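PDB 4P98: extracellular solute-binding protein from Conexibacter woesei, which probably serves as the membrane-attached, substrate-binding lipoprotein of an ABC transporter, a member of the BMP (PnrA-like) family. Local coordinates for residues A218-V228 with D235-T243; A111-T122 with F264-A272. All coordinates share one frame; numbering follows the deposited sequence.

Interaction 1. Residues A218-V228 with D235-T243; sequences AVAGDVPTIGV and DIKAVNITT
Thr225 and Asn240 meet through their side chains where two short parallel strands pair, and the amide of Asn240 ties together side chains and backbone of both segments. A chi1 of -164° turns the Asn240 side chain away from its own N, and its amide comes to lie beside Thr225 and Val228. OD1 takes two donors there: OG1 of Thr225, 2.8 Å from Asn240 OD1, lies in the carbonyl plane on a lone pair, whereas N of Val228, 3.2 Å from the same OD1, comes from above that plane. The other end of the amide, ND2, reaches OG1 of Thr243 at 3.0 Å, nearly in the amide plane, which fixes its rotation. With an alanine here, the Thr225 hydroxyl and the Val228 N-H would probably lose their shared acceptor, and Thr243 OG1 the amide that donates to it. A water links Thr243 OG1 to Val228 O.

In the backbone, Thr225 N donates to Val239 O (2.8 Å), Thr225 O accepts from Ile241 N, and farther along Gly227 N donates to Thr242 O. Apolar groups flank this pairing. CB of Pro224 lies alongside CD1 of Ile241 at 3.6 Å, and CG2 of Val219 touches CG2 of Val239 at 4.0 Å and also packs on CD1 of Ile236. Strand 225-226, helix 234-237 and strand 240-242 form a beta-alpha-beta unit at the edge of a parallel sheet, as in periplasmic-binding-protein folds.

Interaction 2. Residues A111-T122 with F264-A272; sequences AERLPPNVDGWT and FGRRFDVLA
Phe264 lays its ring against the carboxylate of Asp119 at the start of a parallel strand pair, 118-122 with 268-271, on the edge of a six-stranded sheet in a periplasmic-binding-protein fold. The two planes are only 11° apart, with Asp119 OD2 over one ring face, 3.4 Å from Phe264 CE2, while Asn117 O sits at the ring edge. At Gly265 a side chain would run into Pro116 O, and the backbone angles themselves call for glycine. Arg266 then extends its chain from CG to NE alongside Pro116 and grips a single atom side-on: Leu114 O lies in the guanidinium plane, 2.9 Å from Arg266 NE and 3.2 Å from Arg266 NH1. Pro116 N lies over one face of the same guanidinium, toward its rim. The backbone N of Arg267 meets Asp119 OD1 at 3.1 Å, from above the carboxylate plane, and Arg267 O accepts from Gly120 N.

A chi1 of -166° lays the Phe268 ring along strand 118-122, past Gly120, where a CB would sit tight against Phe268 CD1, to CG2 of Thr122. Over one face of this ring the methyl CB of Ala111 makes a CH-pi contact, 3.6 Å from the centroid. Asp269 bonds through N to Gly120 O and through O to Thr122 N; a water also joins its OD2 to Gly120 O. Leu271 rests CD1 near Trp121 CE3 and closes the ladder with its N 2.9 Å from Thr122 O, in an almost straight bond (177° at the hydrogen).

The two interactions belong to different parallel sheets and lie on opposite sides of the chain's centre, their centres about 36 Å apart and their nearest atoms about 12 Å apart. Interaction 1 pairs strands 225-226 and 240-242, the latter the outermost of a five-stranded sheet; interaction 2 adds strand 268-271 to the outside of strand 118-123 in the six-stranded one. Along the chain, interaction 1 is nested within the loop closed by interaction 2: the chain leaves the six-stranded sheet after 118-123, builds the other and returns through helix 249-261 to 268-271. Such passages between two sheets are consistent with the two-lobed architecture of solute-binding proteins, whose ligand is generally held between the lobes.

Interaction 1. Residues A218-V228 with D235-T243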
ATOM      1  N   ALA A 218      10.231 -15.000  12.066  1.00 16.68           N
ATOM      2  CA  ALA A 218      11.486 -14.298  11.834  1.00 16.36           C
ATOM      3  C   ALA A 218      12.234 -14.012  13.142  1.00 14.74           C
ATOM      4  O   ALA A 218      13.443 -14.209  13.227  1.00 15.90           O
ATOM      5  CB  ALA A 218      11.219 -12.996  11.088  1.00 15.21           C
ATOM      6  N   VAL A 219      11.514 -13.533  14.146  1.00 17.06           N
ATOM      7  CA  VAL A 219      12.115 -13.266  15.453  1.00 18.91           C
ATOM      8  C   VAL A 219      12.709 -14.560  16.035  1.00 17.72           C
ATOM      9  O   VAL A 219      13.816 -14.552  16.568  1.00 17.20           O
ATOM     10  CB  VAL A 219      11.104 -12.628  16.432  1.00 19.91           C
ATOM     11  CG1 VAL A 219      11.642 -12.613  17.863  1.00 22.76           C
ATOM     12  CG2 VAL A 219      10.752 -11.208  15.991  1.00 20.43           C
ATOM     13  N   ALA A 220      11.981 -15.666  15.920  1.00 16.02           N
ATOM     14  CA  ALA A 220      12.456 -16.951  16.453  1.00 16.73           C
ATOM     15  C   ALA A 220      13.764 -17.394  15.777  1.00 17.17           C
ATOM     16  O   ALA A 220      14.644 -17.995  16.415  1.00 16.27           O
ATOM     17  CB  ALA A 220      11.377 -18.020  16.295  1.00 15.58           C
ATOM     18  N   GLY A 221      13.898 -17.073  14.496  1.00 15.77           N
ATOM     19  CA  GLY A 221      15.083 -17.450  13.726  1.00 18.10           C
ATOM     20  C   GLY A 221      16.114 -16.356  13.479  1.00 18.59           C
ATOM     21  O   GLY A 221      17.053 -16.567  12.728  1.00 22.19           O
ATOM     22  N   ASP A 222      15.944 -15.203  14.114  0.70 20.79           N
ATOM     23  CA  ASP A 222      16.870 -14.075  13.980  0.70 26.41           C
ATOM     24  C   ASP A 222      17.120 -13.654  12.528  0.70 25.52           C
ATOM     25  O   ASP A 222      18.262 -13.387  12.153  0.70 27.16           O
ATOM     26  CB  ASP A 222      18.219 -14.403  14.652  0.70 31.07           C
ATOM     27  CG  ASP A 222      18.072 -14.789  16.111  0.70 36.67           C
ATOM     28  OD1 ASP A 222      17.443 -14.019  16.865  0.70 42.55           O
ATOM     29  OD2 ASP A 222      18.597 -15.855  16.505  0.70 48.50           O
ATOM     30  N   VAL A 223      16.067 -13.597  11.711  1.00 22.29           N
ATOM     31  CA  VAL A 223      16.204 -13.095  10.323  1.00 21.08           C
ATOM     32  C   VAL A 223      15.421 -11.803  10.158  1.00 19.85           C
ATOM     33  O   VAL A 223      14.479 -11.543  10.895  1.00 15.50           O
ATOM     34  CB  VAL A 223      15.764 -14.090   9.232  1.00 22.61           C
ATOM     35  CG1 VAL A 223      16.657 -15.320   9.221  1.00 21.98           C
ATOM     36  CG2 VAL A 223      14.300 -14.478   9.376  1.00 23.34           C
ATOM     37  N   PRO A 224      15.821 -10.966   9.187  1.00 19.08           N
ATOM     38  CA  PRO A 224      15.057  -9.740   8.995  1.00 19.08           C
ATOM     39  C   PRO A 224      13.784  -9.987   8.175  1.00 16.15           C
ATOM     40  O   PRO A 224      13.675 -11.000   7.507  1.00 15.13           O
ATOM     41  CB  PRO A 224      16.031  -8.850   8.199  1.00 18.32           C
ATOM     42  CG  PRO A 224      16.854  -9.825   7.438  1.00 20.42           C
ATOM     43  CD  PRO A 224      17.053 -10.980   8.385  1.00 20.40           C
ATOM     44  N   THR A 225      12.849  -9.044   8.229  1.00 16.25           N
ATOM     45  CA  THR A 225      11.675  -9.093   7.373  1.00 17.38           C
ATOM     46  C   THR A 225      11.529  -7.825   6.506  1.00 18.54           C
ATOM     47  O   THR A 225      12.135  -6.775   6.776  1.00 17.75           O
ATOM     48  CB  THR A 225      10.370  -9.321   8.165  1.00 16.52           C
ATOM     49  OG1 THR A 225      10.055  -8.182   8.970  1.00 16.84           O
ATOM     50  CG2 THR A 225      10.466 -10.571   9.043  1.00 17.39           C
ATOM     51  N   ILE A 226      10.719  -7.967   5.463  1.00 16.72           N
ATOM     52  CA  ILE A 226      10.214  -6.850   4.659  1.00 15.48           C
ATOM     53  C   ILE A 226       8.694  -7.004   4.558  1.00 14.43           C
ATOM     54  O   ILE A 226       8.204  -8.114   4.360  1.00 14.21           O
ATOM     55  CB  ILE A 226      10.823  -6.882   3.244  1.00 16.86           C
ATOM     56  CG1 ILE A 226      12.311  -6.556   3.311  1.00 17.31           C
ATOM     57  CG2 ILE A 226      10.123  -5.888   2.312  1.00 18.04           C
ATOM     58  CD1 ILE A 226      13.054  -6.825   2.016  1.00 18.85           C
ATOM     59  N   GLY A 227       7.948  -5.911   4.715  1.00 15.39           N
ATOM     60  CA  GLY A 227       6.519  -5.905   4.381  1.00 16.86           C
ATOM     61  C   GLY A 227       5.547  -6.150   5.513  1.00 17.41           C
ATOM     62  O   GLY A 227       4.337  -6.139   5.294  1.00 15.19           O
ATOM     63  N   VAL A 228       6.066  -6.339   6.726  1.00 17.55           N
ATOM     64  CA  VAL A 228       5.223  -6.649   7.873  1.00 16.49           C
ATOM     65  C   VAL A 228       4.438  -5.428   8.327  1.00 16.39           C
ATOM     66  O   VAL A 228       4.951  -4.319   8.338  1.00 20.38           O
ATOM     67  CB  VAL A 228       6.042  -7.245   9.044  1.00 15.95           C
ATOM     68  CG1 VAL A 228       5.154  -7.491  10.251  1.00 17.25           C
ATOM     69  CG2 VAL A 228       6.723  -8.521   8.594  1.00 16.01           C
ATOM     70  N   ASP A 235       8.997  -6.073  19.259  1.00 27.54           N
ATOM     71  CA  ASP A 235      10.014  -7.078  18.916  1.00 30.04           C
ATOM     72  C   ASP A 235       9.974  -7.458  17.453  1.00 26.62           C
ATOM     73  O   ASP A 235      11.011  -7.788  16.866  1.00 24.51           O
ATOM     74  CB  ASP A 235       9.861  -8.362  19.754  1.00 38.23           C
ATOM     75  CG  ASP A 235      10.358  -8.206  21.183  1.00 45.05           C
ATOM     76  OD1 ASP A 235      10.560  -7.060  21.644  1.00 54.83           O
ATOM     77  OD2 ASP A 235      10.529  -9.247  21.857  1.00 58.66           O
ATOM     78  N   ILE A 236       8.771  -7.449  16.875  1.00 26.09           N
ATOM     79  CA  ILE A 236       8.597  -7.803  15.464  1.00 26.27           C
ATOM     80  C   ILE A 236       8.993  -6.600  14.599  1.00 22.47           C
ATOM     81  O   ILE A 236       9.733  -6.748  13.629  1.00 22.56           O
ATOM     82  CB  ILE A 236       7.150  -8.278  15.144  1.00 27.45           C
ATOM     83  CG1 ILE A 236       6.921  -9.743  15.543  1.00 33.00           C
ATOM     84  CG2 ILE A 236       6.899  -8.270  13.649  1.00 26.88           C
ATOM     85  CD1 ILE A 236       7.201 -10.093  16.982  1.00 36.04           C
ATOM     86  N   LYS A 237       8.515  -5.413  14.969  1.00 22.78           N
ATOM     87  CA  LYS A 237       8.891  -4.183  14.256  1.00 26.18           C
ATOM     88  C   LYS A 237      10.405  -4.026  14.212  1.00 25.33           C
ATOM     89  O   LYS A 237      10.958  -3.564  13.220  1.00 23.83           O
ATOM     90  CB  LYS A 237       8.228  -2.946  14.880  1.00 29.91           C
ATOM     91  CG  LYS A 237       6.736  -2.834  14.576  1.00 32.04           C
ATOM     92  CD  LYS A 237       6.203  -1.418  14.775  1.00 36.19           C
ATOM     93  CE  LYS A 237       6.063  -1.076  16.251  1.00 39.27           C
ATOM     94  NZ  LYS A 237       5.500   0.290  16.455  1.00 45.62           N
ATOM     95  N   ALA A 238      11.083  -4.450  15.272  1.00 27.84           N
ATOM     96  CA  ALA A 238      12.530  -4.332  15.345  1.00 26.28           C
ATOM     97  C   ALA A 238      13.270  -5.131  14.272  1.00 23.01           C
ATOM     98  O   ALA A 238      14.404  -4.822  13.969  1.00 24.40           O
ATOM     99  CB  ALA A 238      13.030  -4.719  16.737  1.00 28.83           C
ATOM    100  N   VAL A 239      12.646  -6.149  13.679  1.00 21.41           N
ATOM    101  CA  VAL A 239      13.316  -6.910  12.625  1.00 19.98           C
ATOM    102  C   VAL A 239      12.805  -6.572  11.212  1.00 16.29           C
ATOM    103  O   VAL A 239      13.285  -7.118  10.243  1.00 17.03           O
ATOM    104  CB  VAL A 239      13.257  -8.430  12.886  1.00 20.67           C
ATOM    105  CG1 VAL A 239      13.871  -8.728  14.249  1.00 22.06           C
ATOM    106  CG2 VAL A 239      11.827  -8.968  12.803  1.00 21.37           C
ATOM    107  N   ASN A 240      11.831  -5.679  11.111  1.00 17.02           N
ATOM    108  CA  ASN A 240      11.312  -5.265   9.801  1.00 17.12           C
ATOM    109  C   ASN A 240      12.127  -4.096   9.246  1.00 15.70           C
ATOM    110  O   ASN A 240      12.053  -2.981   9.754  1.00 18.57           O
ATOM    111  CB  ASN A 240       9.838  -4.897   9.892  1.00 16.12           C
ATOM    112  CG  ASN A 240       9.165  -4.852   8.526  1.00 16.73           C
ATOM    113  OD1 ASN A 240       9.027  -5.876   7.843  1.00 14.72           O
ATOM    114  ND2 ASN A 240       8.722  -3.663   8.137  1.00 16.11           N
ATOM    115  N   ILE A 241      12.895  -4.378   8.206  1.00 16.46           N
ATOM    116  CA  ILE A 241      13.775  -3.395   7.573  1.00 18.46           C
ATOM    117  C   ILE A 241      12.931  -2.251   7.049  1.00 19.28           C
ATOM    118  O   ILE A 241      13.122  -1.083   7.416  1.00 20.37           O
ATOM    119  CB  ILE A 241      14.574  -4.034   6.428  1.00 18.20           C
ATOM    120  CG1 ILE A 241      15.523  -5.088   6.973  1.00 17.50           C
ATOM    121  CG2 ILE A 241      15.396  -2.980   5.688  1.00 19.30           C
ATOM    122  CD1 ILE A 241      16.022  -6.057   5.919  1.00 17.25           C
ATOM    123  N   THR A 242      11.938  -2.608   6.246  1.00 17.37           N
ATOM    124  CA  THR A 242      11.072  -1.622   5.656  1.00 17.10           C
ATOM    125  C   THR A 242       9.854  -2.305   5.047  1.00 16.32           C
ATOM    126  O   THR A 242       9.809  -3.522   4.939  1.00 15.54           O
ATOM    127  CB  THR A 242      11.834  -0.829   4.562  1.00 17.22           C
ATOM    128  OG1 THR A 242      11.041   0.289   4.123  1.00 20.38           O
ATOM    129  CG2 THR A 242      12.172  -1.722   3.401  1.00 17.07           C
ATOM    130  N   THR A 243       8.898  -1.488   4.632  1.00 16.34           N
ATOM    131  CA  THR A 243       7.686  -1.943   3.964  1.00 15.87           C
ATOM    132  C   THR A 243       7.338  -0.951   2.837  1.00 15.16           C
ATOM    133  O   THR A 243       7.400   0.244   3.050  1.00 15.21           O
ATOM    134  CB  THR A 243       6.545  -2.013   4.991  1.00 15.77           C
ATOM    135  OG1 THR A 243       6.788  -3.114   5.894  1.00 15.40           O
ATOM    136  CG2 THR A 243       5.178  -2.186   4.296  1.00 17.37           C
TER
HETATM  137  O   HOH W   1       5.066  -1.609   7.810  1.00 24.53           O

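Interaction 2. Residues A111-T122 with F264-A272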
ATOM      1  N   ALA A 111     -11.083   6.038 -14.288  1.00 17.96           N
ATOM      2  CA  ALA A 111     -10.884   7.346 -14.923  1.00 21.59           C
ATOM      3  C   ALA A 111     -12.051   7.745 -15.839  1.00 24.11           C
ATOM      4  O   ALA A 111     -12.450   8.908 -15.841  1.00 26.45           O
ATOM      5  CB  ALA A 111      -9.568   7.397 -15.685  1.00 22.94           C
ATOM      6  N   GLU A 112     -12.560   6.748 -16.576  0.50 23.53           N
ATOM      7  CA  GLU A 112     -13.706   6.856 -17.498  0.50 26.79           C
ATOM      8  C   GLU A 112     -15.003   7.298 -16.820  0.50 25.39           C
ATOM      9  O   GLU A 112     -15.798   8.037 -17.392  0.50 26.92           O
ATOM     10  CB  GLU A 112     -14.008   5.474 -18.112  0.50 29.27           C
ATOM     11  CG  GLU A 112     -13.133   5.002 -19.262  0.50 32.59           C
ATOM     12  CD  GLU A 112     -13.052   3.484 -19.324  0.50 34.84           C
ATOM     13  OE1 GLU A 112     -13.790   2.820 -18.563  0.50 37.70           O
ATOM     14  OE2 GLU A 112     -12.256   2.949 -20.122  0.50 36.56           O
ATOM     15  N   ARG A 113     -15.196   6.824 -15.598  1.00 22.28           N
ATOM     16  CA  ARG A 113     -16.500   6.793 -14.929  1.00 25.05           C
ATOM     17  C   ARG A 113     -16.684   7.899 -13.885  1.00 24.35           C
ATOM     18  O   ARG A 113     -17.624   7.860 -13.101  1.00 24.81           O
ATOM     19  CB  ARG A 113     -16.687   5.407 -14.298  1.00 28.03           C
ATOM     20  CG  ARG A 113     -16.430   4.268 -15.291  1.00 32.00           C
ATOM     21  CD  ARG A 113     -16.450   2.903 -14.631  1.00 35.57           C
ATOM     22  NE  ARG A 113     -17.654   2.803 -13.821  1.00 39.89           N
ATOM     23  CZ  ARG A 113     -17.697   2.603 -12.506  1.00 37.98           C
ATOM     24  NH1 ARG A 113     -16.582   2.405 -11.799  1.00 34.20           N
ATOM     25  NH2 ARG A 113     -18.885   2.572 -11.899  1.00 38.68           N
ATOM     26  N   LEU A 114     -15.799   8.891 -13.887  1.00 21.08           N
ATOM     27  CA  LEU A 114     -15.831   9.961 -12.889  1.00 19.39           C
ATOM     28  C   LEU A 114     -16.856  11.042 -13.218  1.00 20.28           C
ATOM     29  O   LEU A 114     -16.754  11.684 -14.263  1.00 22.78           O
ATOM     30  CB  LEU A 114     -14.451  10.624 -12.782  1.00 18.24           C
ATOM     31  CG  LEU A 114     -13.300   9.742 -12.307  1.00 17.69           C
ATOM     32  CD1 LEU A 114     -11.978  10.502 -12.344  1.00 18.30           C
ATOM     33  CD2 LEU A 114     -13.559   9.235 -10.898  1.00 18.59           C
ATOM     34  N   PRO A 115     -17.832  11.270 -12.317  1.00 19.43           N
ATOM     35  CA  PRO A 115     -18.633  12.481 -12.440  1.00 20.80           C
ATOM     36  C   PRO A 115     -17.757  13.739 -12.308  1.00 20.73           C
ATOM     37  O   PRO A 115     -16.612  13.646 -11.846  1.00 20.65           O
ATOM     38  CB  PRO A 115     -19.629  12.374 -11.269  1.00 20.92           C
ATOM     39  CG  PRO A 115     -19.657  10.928 -10.880  1.00 20.82           C
ATOM     40  CD  PRO A 115     -18.269  10.422 -11.190  1.00 20.43           C
ATOM     41  N   PRO A 116     -18.280  14.910 -12.700  1.00 22.34           N
ATOM     42  CA  PRO A 116     -17.487  16.148 -12.684  1.00 20.64           C
ATOM     43  C   PRO A 116     -16.945  16.544 -11.320  1.00 16.76           C
ATOM     44  O   PRO A 116     -16.032  17.359 -11.246  1.00 17.08           O
ATOM     45  CB  PRO A 116     -18.477  17.220 -13.162  1.00 23.65           C
ATOM     46  CG  PRO A 116     -19.562  16.472 -13.862  1.00 24.17           C
ATOM     47  CD  PRO A 116     -19.664  15.156 -13.150  1.00 23.80           C
ATOM     48  N   ASN A 117     -17.522  16.001 -10.250  1.00 14.92           N
ATOM     49  CA  ASN A 117     -17.104  16.339  -8.900  1.00 15.42           C
ATOM     50  C   ASN A 117     -16.360  15.227  -8.170  1.00 13.46           C
ATOM     51  O   ASN A 117     -16.264  15.258  -6.939  1.00 13.21           O
ATOM     52  CB  ASN A 117     -18.303  16.818  -8.056  1.00 15.25           C
ATOM     53  CG  ASN A 117     -19.395  15.766  -7.903  1.00 14.81           C
ATOM     54  OD1 ASN A 117     -19.532  14.859  -8.731  1.00 14.41           O
ATOM     55  ND2 ASN A 117     -20.212  15.913  -6.859  1.00 14.45           N
ATOM     56  N   VAL A 118     -15.804  14.272  -8.915  1.00 12.67           N
ATOM     57  CA  VAL A 118     -15.052  13.189  -8.307  1.00 13.32           C
ATOM     58  C   VAL A 118     -13.648  13.111  -8.904  1.00 12.68           C
ATOM     59  O   VAL A 118     -13.492  13.157 -10.116  1.00 13.87           O
ATOM     60  CB  VAL A 118     -15.757  11.821  -8.507  1.00 13.72           C
ATOM     61  CG1 VAL A 118     -15.045  10.743  -7.712  1.00 13.86           C
ATOM     62  CG2 VAL A 118     -17.237  11.905  -8.121  1.00 13.67           C
ATOM     63  N   ASP A 119     -12.642  13.025  -8.038  1.00 11.69           N
ATOM     64  CA  ASP A 119     -11.275  12.667  -8.429  1.00 11.53           C
ATOM     65  C   ASP A 119     -11.057  11.180  -8.121  1.00 11.85           C
ATOM     66  O   ASP A 119     -11.555  10.650  -7.115  1.00 12.32           O
ATOM     67  CB  ASP A 119     -10.242  13.494  -7.636  1.00 12.11           C
ATOM     68  CG  ASP A 119     -10.113  14.949  -8.096  1.00 11.98           C
ATOM     69  OD1 ASP A 119     -10.763  15.378  -9.081  1.00 11.25           O
ATOM     70  OD2 ASP A 119      -9.307  15.672  -7.447  1.00 11.85           O
ATOM     71  N   GLY A 120     -10.303  10.501  -8.981  1.00 12.14           N
ATOM     72  CA  GLY A 120      -9.997   9.093  -8.803  1.00 12.04           C
ATOM     73  C   GLY A 120      -8.512   8.794  -8.733  1.00 12.82           C
ATOM     74  O   GLY A 120      -7.678   9.597  -9.181  1.00 12.47           O
ATOM     75  N   TRP A 121      -8.169   7.641  -8.164  1.00 11.48           N
ATOM     76  CA  TRP A 121      -6.785   7.187  -8.183  1.00 11.63           C
ATOM     77  C   TRP A 121      -6.662   5.676  -8.213  1.00 11.87           C
ATOM     78  O   TRP A 121      -7.617   4.932  -7.913  1.00 11.51           O
ATOM     79  CB  TRP A 121      -5.973   7.795  -7.028  1.00 11.73           C
ATOM     80  CG  TRP A 121      -6.401   7.347  -5.650  1.00 12.33           C
ATOM     81  CD1 TRP A 121      -7.390   7.899  -4.875  1.00 12.13           C
ATOM     82  CD2 TRP A 121      -5.846   6.266  -4.887  1.00 11.77           C
ATOM     83  NE1 TRP A 121      -7.479   7.220  -3.678  1.00 13.18           N
ATOM     84  CE2 TRP A 121      -6.552   6.206  -3.673  1.00 12.43           C
ATOM     85  CE3 TRP A 121      -4.828   5.330  -5.126  1.00 11.75           C
ATOM     86  CZ2 TRP A 121      -6.272   5.245  -2.685  1.00 12.75           C
ATOM     87  CZ3 TRP A 121      -4.545   4.380  -4.133  1.00 13.56           C
ATOM     88  CH2 TRP A 121      -5.266   4.352  -2.931  1.00 13.02           C
ATOM     89  N   THR A 122      -5.466   5.241  -8.585  1.00 11.61           N
ATOM     90  CA  THR A 122      -5.150   3.837  -8.700  1.00 13.28           C
ATOM     91  C   THR A 122      -3.660   3.605  -8.390  1.00 14.05           C
ATOM     92  O   THR A 122      -2.868   4.554  -8.292  1.00 11.44           O
ATOM     93  CB  THR A 122      -5.499   3.304 -10.101  1.00 13.77           C
ATOM     94  OG1 THR A 122      -5.404   1.876 -10.117  1.00 15.96           O
ATOM     95  CG2 THR A 122      -4.577   3.865 -11.144  1.00 14.12           C
ATOM     96  N   PHE A 264     -11.505  21.455  -8.622  1.00 16.34           N
ATOM     97  CA  PHE A 264     -11.688  20.045  -8.287  1.00 15.08           C
ATOM     98  C   PHE A 264     -12.530  19.294  -9.299  1.00 14.35           C
ATOM     99  O   PHE A 264     -13.518  19.815  -9.806  1.00 16.11           O
ATOM    100  CB  PHE A 264     -12.313  19.914  -6.893  1.00 14.79           C
ATOM    101  CG  PHE A 264     -12.251  18.516  -6.331  1.00 13.60           C
ATOM    102  CD1 PHE A 264     -13.175  17.550  -6.730  1.00 14.03           C
ATOM    103  CD2 PHE A 264     -11.278  18.161  -5.410  1.00 13.75           C
ATOM    104  CE1 PHE A 264     -13.114  16.251  -6.229  1.00 13.56           C
ATOM    105  CE2 PHE A 264     -11.210  16.867  -4.905  1.00 14.11           C
ATOM    106  CZ  PHE A 264     -12.137  15.914  -5.313  1.00 13.70           C
ATOM    107  N   GLY A 265     -12.130  18.068  -9.600  1.00 13.77           N
ATOM    108  CA  GLY A 265     -12.970  17.149 -10.363  1.00 14.37           C
ATOM    109  C   GLY A 265     -12.271  16.516 -11.558  1.00 14.95           C
ATOM    110  O   GLY A 265     -11.519  17.174 -12.285  1.00 15.69           O
ATOM    111  N   ARG A 266     -12.536  15.232 -11.755  1.00 14.52           N
ATOM    112  CA  ARG A 266     -12.053  14.465 -12.901  1.00 15.87           C
ATOM    113  C   ARG A 266     -10.538  14.300 -13.022  1.00 15.08           C
ATOM    114  O   ARG A 266     -10.059  13.830 -14.041  1.00 16.41           O
ATOM    115  CB  ARG A 266     -12.691  14.970 -14.211  1.00 18.60           C
ATOM    116  CG  ARG A 266     -14.098  14.421 -14.333  1.00 22.13           C
ATOM    117  CD  ARG A 266     -14.940  15.000 -15.442  1.00 24.26           C
ATOM    118  NE  ARG A 266     -16.182  14.222 -15.515  1.00 27.93           N
ATOM    119  CZ  ARG A 266     -17.239  14.524 -16.267  1.00 28.93           C
ATOM    120  NH1 ARG A 266     -18.303  13.732 -16.244  1.00 29.63           N
ATOM    121  NH2 ARG A 266     -17.252  15.610 -17.021  1.00 30.69           N
ATOM    122  N   ARG A 267      -9.805  14.600 -11.954  1.00 13.64           N
ATOM    123  CA  ARG A 267      -8.395  14.245 -11.867  1.00 14.20           C
ATOM    124  C   ARG A 267      -8.289  12.739 -11.723  1.00 14.45           C
ATOM    125  O   ARG A 267      -9.095  12.115 -11.003  1.00 13.78           O
ATOM    126  CB  ARG A 267      -7.746  14.930 -10.672  1.00 15.33           C
ATOM    127  CG  ARG A 267      -6.226  15.036 -10.749  1.00 17.58           C
ATOM    128  CD  ARG A 267      -5.773  16.035 -11.829  1.00 16.81           C
ATOM    129  NE  ARG A 267      -6.186  17.410 -11.553  1.00 17.97           N
ATOM    130  CZ  ARG A 267      -5.564  18.249 -10.723  1.00 19.17           C
ATOM    131  NH1 ARG A 267      -4.485  17.861 -10.035  1.00 18.08           N
ATOM    132  NH2 ARG A 267      -6.036  19.488 -10.566  1.00 21.06           N
ATOM    133  N   PHE A 268      -7.339  12.137 -12.433  1.00 12.76           N
ATOM    134  CA  PHE A 268      -7.059  10.732 -12.226  1.00 13.73           C
ATOM    135  C   PHE A 268      -5.575  10.519 -11.972  1.00 13.62           C
ATOM    136  O   PHE A 268      -4.740  10.700 -12.860  1.00 13.21           O
ATOM    137  CB  PHE A 268      -7.551   9.847 -13.375  1.00 13.76           C
ATOM    138  CG  PHE A 268      -7.567   8.401 -13.020  1.00 13.82           C
ATOM    139  CD1 PHE A 268      -8.519   7.914 -12.146  1.00 14.53           C
ATOM    140  CD2 PHE A 268      -6.608   7.524 -13.514  1.00 14.82           C
ATOM    141  CE1 PHE A 268      -8.528   6.584 -11.776  1.00 15.06           C
ATOM    142  CE2 PHE A 268      -6.619   6.188 -13.152  1.00 15.89           C
ATOM    143  CZ  PHE A 268      -7.578   5.714 -12.282  1.00 14.54           C
ATOM    144  N   ASP A 269      -5.271  10.117 -10.744  1.00 12.59           N
ATOM    145  CA  ASP A 269      -3.896   9.997 -10.282  1.00 13.85           C
ATOM    146  C   ASP A 269      -3.431   8.540 -10.198  1.00 13.66           C
ATOM    147  O   ASP A 269      -4.149   7.659  -9.685  1.00 12.81           O
ATOM    148  CB  ASP A 269      -3.768  10.696  -8.922  1.00 14.10           C
ATOM    149  CG  ASP A 269      -4.110  12.174  -8.988  1.00 15.49           C
ATOM    150  OD1 ASP A 269      -3.558  12.858  -9.883  1.00 17.88           O
ATOM    151  OD2 ASP A 269      -4.925  12.661  -8.156  1.00 14.50           O
ATOM    152  N   VAL A 270      -2.234   8.283 -10.710  1.00 13.03           N
ATOM    153  CA  VAL A 270      -1.599   6.999 -10.530  1.00 14.33           C
ATOM    154  C   VAL A 270      -0.544   7.154  -9.428  1.00 14.60           C
ATOM    155  O   VAL A 270       0.334   8.020  -9.504  1.00 15.07           O
ATOM    156  CB  VAL A 270      -0.950   6.497 -11.829  1.00 15.77           C
ATOM    157  CG1 VAL A 270      -0.339   5.126 -11.625  1.00 16.44           C
ATOM    158  CG2 VAL A 270      -1.983   6.437 -12.949  1.00 17.37           C
ATOM    159  N   LEU A 271      -0.643   6.340  -8.387  1.00 12.25           N
ATOM    160  CA  LEU A 271       0.375   6.338  -7.343  1.00 12.91           C
ATOM    161  C   LEU A 271       1.354   5.236  -7.687  1.00 12.19           C
ATOM    162  O   LEU A 271       0.975   4.073  -7.755  1.00 12.16           O
ATOM    163  CB  LEU A 271      -0.243   6.132  -5.956  1.00 13.76           C
ATOM    164  CG  LEU A 271      -0.729   7.394  -5.239  1.00 14.59           C
ATOM    165  CD1 LEU A 271      -1.906   8.033  -5.961  1.00 14.49           C
ATOM    166  CD2 LEU A 271      -1.096   7.049  -3.803  1.00 14.70           C
ATOM    167  N   ALA A 272       2.607   5.601  -7.938  1.00 12.41           N
ATOM    168  CA  ALA A 272       3.591   4.650  -8.459  1.00 13.26           C
ATOM    169  C   ALA A 272       4.998   4.918  -7.930  1.00 13.14           C
ATOM    170  O   ALA A 272       5.246   5.927  -7.280  1.00 13.84           O
ATOM    171  CB  ALA A 272       3.589   4.690  -9.988  1.00 13.50           C
TER
HETATM  172  O   HOH W   2     -10.222  11.375 -15.825  1.00 37.43           O
HETATM  173  O   HOH W   3      -7.206  11.560  -7.398  1.00 13.62           O